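Local coordinates for protein glycerol trinitrate reductase (Agrobacterium tumefaciens, PDB 5EPD) that probably acts as an FMN-dependent oxidoreductase of the Old Yellow Enzyme family that reduces glycerol trinitrate, captured here without its flavin, at residues His123-Asn135 with Ala147-Ser161. Numbering follows the deposited sequence.
Sequences HVGRISHVNLQPN and AEVKTFVNNGFVDVS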
# COMPACT_ATOMS: atom_id res chain seq x y z
N HIS A 123 0.87 7.52 5.20
CA HIS A 123 1.42 8.32 6.31
C HIS A 123 2.07 7.32 7.27
O HIS A 123 1.37 6.54 7.96
CB HIS A 123 0.33 9.13 7.03
CG HIS A 123 0.85 10.28 7.83
ND1 HIS A 123 1.96 10.19 8.65
CD2 HIS A 123 0.41 11.55 7.95
CE1 HIS A 123 2.19 11.35 9.23
NE2 HIS A 123 1.25 12.20 8.83
N VAL A 124 3.40 7.36 7.35
CA VAL A 124 4.14 6.41 8.20
C VAL A 124 3.98 6.54 9.72
O VAL A 124 4.35 5.64 10.49
CB VAL A 124 5.65 6.42 7.89
CG1 VAL A 124 5.88 6.07 6.42
CG2 VAL A 124 6.30 7.75 8.30
N GLY A 125 3.46 7.67 10.18
CA GLY A 125 3.37 7.92 11.61
C GLY A 125 4.74 7.80 12.26
O GLY A 125 5.71 8.41 11.79
N ARG A 126 4.84 7.00 13.32
CA ARG A 126 6.08 6.94 14.11
C ARG A 126 7.24 6.19 13.44
O ARG A 126 8.39 6.23 13.95
CB ARG A 126 5.82 6.30 15.47
CG ARG A 126 5.53 4.82 15.40
CD ARG A 126 4.93 4.33 16.70
NE ARG A 126 4.71 2.89 16.63
CZ ARG A 126 4.62 2.07 17.67
NH1 ARG A 126 4.71 2.50 18.94
NH2 ARG A 126 4.40 0.79 17.44
N ILE A 127 6.95 5.52 12.31
CA ILE A 127 7.99 4.81 11.54
C ILE A 127 8.65 5.80 10.58
O ILE A 127 8.44 5.76 9.35
CB ILE A 127 7.42 3.57 10.83
CG1 ILE A 127 6.78 2.64 11.86
CG2 ILE A 127 8.53 2.79 10.13
CD1 ILE A 127 6.16 1.40 11.25
N SER A 128 9.45 6.70 11.18
CA SER A 128 10.23 7.70 10.45
C SER A 128 11.46 8.10 11.26
O SER A 128 11.75 7.52 12.32
CB SER A 128 9.37 8.93 10.14
OG SER A 128 10.04 9.82 9.25
N HIS A 129 12.18 9.10 10.77
CA HIS A 129 13.39 9.57 11.44
C HIS A 129 13.40 11.08 11.33
O HIS A 129 12.93 11.63 10.33
CB HIS A 129 14.62 8.95 10.78
CG HIS A 129 15.89 9.13 11.56
ND1 HIS A 129 16.69 10.25 11.44
CD2 HIS A 129 16.52 8.31 12.44
CE1 HIS A 129 17.74 10.12 12.23
NE2 HIS A 129 17.67 8.96 12.84
N VAL A 130 13.91 11.75 12.35
CA VAL A 130 14.01 13.23 12.37
C VAL A 130 14.61 13.80 11.09
O VAL A 130 14.14 14.80 10.55
CB VAL A 130 14.75 13.76 13.63
CG1 VAL A 130 13.87 13.61 14.86
CG2 VAL A 130 16.08 13.03 13.88
N ASN A 131 15.63 13.12 10.58
CA ASN A 131 16.26 13.50 9.32
C ASN A 131 15.31 13.62 8.11
O ASN A 131 15.61 14.34 7.15
CB ASN A 131 17.44 12.56 8.99
CG ASN A 131 18.62 12.74 9.94
OD1 ASN A 131 18.59 13.58 10.83
ND2 ASN A 131 19.66 11.94 9.76
N LEU A 132 14.18 12.92 8.11
CA LEU A 132 13.27 13.01 6.98
C LEU A 132 12.16 14.02 7.24
O LEU A 132 11.49 14.45 6.29
CB LEU A 132 12.68 11.62 6.64
CG LEU A 132 13.69 10.51 6.31
CD1 LEU A 132 13.06 9.13 6.40
CD2 LEU A 132 14.27 10.72 4.93
N GLN A 133 11.96 14.40 8.50
CA GLN A 133 10.80 15.21 8.91
C GLN A 133 11.04 16.69 8.70
O GLN A 133 12.20 17.15 8.72
CB GLN A 133 10.49 14.98 10.39
CG GLN A 133 9.93 13.60 10.72
CD GLN A 133 8.53 13.41 10.20
OE1 GLN A 133 7.70 14.32 10.27
NE2 GLN A 133 8.26 12.23 9.65
N PRO A 134 9.95 17.47 8.50
CA PRO A 134 10.09 18.93 8.38
C PRO A 134 10.77 19.55 9.60
O PRO A 134 10.39 19.30 10.75
CB PRO A 134 8.65 19.43 8.25
CG PRO A 134 7.85 18.24 7.83
CD PRO A 134 8.54 17.04 8.41
N ASN A 135 11.80 20.35 9.31
CA ASN A 135 12.61 21.04 10.32
C ASN A 135 13.30 20.11 11.31
O ASN A 135 13.60 20.53 12.43
CB ASN A 135 11.76 22.06 11.08
CG ASN A 135 10.89 22.90 10.17
OD1 ASN A 135 11.34 23.37 9.12
ND2 ASN A 135 9.64 23.07 10.55
N ALA A 147 8.58 2.96 18.02
CA ALA A 147 8.56 1.63 17.46
C ALA A 147 9.97 1.02 17.58
O ALA A 147 10.97 1.73 17.50
CB ALA A 147 8.11 1.67 16.02
N GLU A 148 10.02 -0.30 17.80
CA GLU A 148 11.24 -1.10 17.82
C GLU A 148 11.62 -1.61 16.40
O GLU A 148 11.77 -2.82 16.19
CB GLU A 148 11.03 -2.30 18.76
CG GLU A 148 10.72 -1.93 20.18
CD GLU A 148 11.82 -1.06 20.75
OE1 GLU A 148 12.93 -1.60 20.96
OE2 GLU A 148 11.58 0.15 20.93
N VAL A 149 11.73 -0.70 15.43
CA VAL A 149 12.16 -1.05 14.07
C VAL A 149 13.13 -0.02 13.51
O VAL A 149 13.24 1.10 14.02
CB VAL A 149 10.96 -1.24 13.10
CG1 VAL A 149 9.92 -2.18 13.70
CG2 VAL A 149 10.35 0.10 12.66
N LYS A 150 13.86 -0.43 12.49
CA LYS A 150 14.78 0.46 11.78
C LYS A 150 14.14 0.94 10.50
O LYS A 150 13.14 0.39 10.03
CB LYS A 150 16.08 -0.27 11.42
CG LYS A 150 16.81 -0.88 12.60
CD LYS A 150 18.05 -1.62 12.12
CE LYS A 150 18.74 -2.34 13.25
NZ LYS A 150 19.16 -1.41 14.35
N THR A 151 14.71 2.00 9.95
CA THR A 151 14.27 2.50 8.65
C THR A 151 15.51 2.76 7.81
O THR A 151 16.63 2.63 8.31
CB THR A 151 13.41 3.77 8.78
OG1 THR A 151 13.00 4.18 7.48
CG2 THR A 151 14.18 4.91 9.46
N PHE A 152 15.28 3.09 6.54
CA PHE A 152 16.34 3.22 5.55
C PHE A 152 16.42 4.71 5.34
O PHE A 152 15.52 5.31 4.76
CB PHE A 152 15.93 2.49 4.27
CG PHE A 152 16.91 2.62 3.12
CD1 PHE A 152 18.29 2.53 3.31
CD2 PHE A 152 16.43 2.76 1.80
CE1 PHE A 152 19.16 2.62 2.21
CE2 PHE A 152 17.31 2.85 0.72
CZ PHE A 152 18.68 2.78 0.93
N VAL A 153 17.48 5.29 5.90
CA VAL A 153 17.74 6.74 5.87
C VAL A 153 19.26 6.95 5.89
O VAL A 153 20.01 6.08 6.39
CB VAL A 153 17.02 7.46 7.05
CG1 VAL A 153 17.47 6.90 8.37
CG2 VAL A 153 17.27 8.96 7.03
N ASN A 154 19.74 8.05 5.31
CA ASN A 154 21.20 8.28 5.14
C ASN A 154 21.89 7.05 4.56
O ASN A 154 22.97 6.68 5.02
CB ASN A 154 21.90 8.64 6.47
CG ASN A 154 21.23 9.79 7.20
OD1 ASN A 154 20.87 9.66 8.38
ND2 ASN A 154 21.03 10.92 6.51
N ASN A 155 21.26 6.40 3.58
CA ASN A 155 21.82 5.26 2.90
C ASN A 155 22.16 4.07 3.79
O ASN A 155 23.06 3.28 3.46
CB ASN A 155 23.08 5.68 2.13
CG ASN A 155 22.75 6.42 0.86
OD1 ASN A 155 21.87 6.01 0.10
ND2 ASN A 155 23.46 7.52 0.60
N GLY A 156 21.46 3.93 4.91
CA GLY A 156 21.78 2.85 5.85
C GLY A 156 20.55 2.59 6.68
O GLY A 156 19.55 3.28 6.50
N PHE A 157 20.62 1.59 7.56
CA PHE A 157 19.50 1.29 8.48
C PHE A 157 19.72 1.83 9.92
O PHE A 157 20.71 1.51 10.58
CB PHE A 157 19.24 -0.21 8.51
CG PHE A 157 18.97 -0.77 7.16
CD1 PHE A 157 17.75 -0.54 6.55
CD2 PHE A 157 19.95 -1.48 6.48
CE1 PHE A 157 17.49 -1.03 5.28
CE2 PHE A 157 19.69 -1.99 5.23
CZ PHE A 157 18.46 -1.76 4.62
N VAL A 158 18.77 2.62 10.39
CA VAL A 158 18.87 3.26 11.68
C VAL A 158 17.54 3.09 12.42
O VAL A 158 16.46 2.99 11.79
CB VAL A 158 19.20 4.76 11.50
CG1 VAL A 158 18.00 5.51 10.97
CG2 VAL A 158 19.64 5.41 12.81
N ASP A 159 17.60 3.07 13.75
CA ASP A 159 16.36 3.01 14.52
C ASP A 159 15.50 4.25 14.23
O ASP A 159 16.02 5.36 14.02
CB ASP A 159 16.65 2.90 16.01
CG ASP A 159 17.48 1.70 16.36
OD1 ASP A 159 17.38 0.66 15.69
OD2 ASP A 159 18.27 1.80 17.30
N VAL A 160 14.20 4.05 14.16
CA VAL A 160 13.28 5.16 14.03
C VAL A 160 13.33 6.03 15.29
O VAL A 160 13.73 5.57 16.36
CB VAL A 160 11.83 4.69 13.73
CG1 VAL A 160 11.78 4.05 12.34
CG2 VAL A 160 11.29 3.73 14.81
N SER A 161 12.95 7.29 15.13
CA SER A 161 13.04 8.26 16.20
C SER A 161 11.84 8.14 17.13
O SER A 161 10.79 7.59 16.76
CB SER A 161 13.06 9.65 15.61
OG SER A 161 14.12 9.80 14.67
O HOH W 1 9.00 5.29 16.36
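S128 to V130 runs against the end of the hairpin segment at V160 and S161, and two bonds join the two segments: S161 N donates to S128 O (3.1 Å), and V130 N donates to S161 OG (3.0 Å). The serine thus grips the loop twice, by its amide and by its hydroxyl, which lies beside its own backbone N. That hydroxyl also sits over one face of the H129 imidazole, offset toward the rim, while V153 CG1 covers the opposite face. With CG anti to the backbone N (chi1 -168°), the ring is placed between S161 OG and V153 CG1, bringing CD2 edge-on to D159 O (3.4 Å), and its ND1 accepts the amide N-H of N131, tilted from the ring plane, which fixes the ring's rotation. Farther out, N131 ND2 donates to a lone pair of N154 OD1 (2.9 Å); the two amide planes are turned 67° apart, and the bond is bent, 137° at the hydrogen. Next to this pair V153 CG2 packs on L132 CG (4.0 Å). At the other end I127 CG2 touches both V149 CG2 and V160 CG1 (4.1 Å each). R126 NH1 is hydrogen-bonded to I145 O, and A147 CB rests 3.6 Å above the guanidinium plane. One water ties R126 O and S161 O, to which it donates, to A147 N, from which it accepts. T151 OG1 bonds to G87 O and S128 OG to Q86 O. The 150-153/156-159 pair, closed by a type I' turn from V153 to G156, is a beta-hairpin inserted after the third barrel strand, 117-122; such an excursion beside the TIM barrel is characteristic of the Old Yellow Enzyme fold.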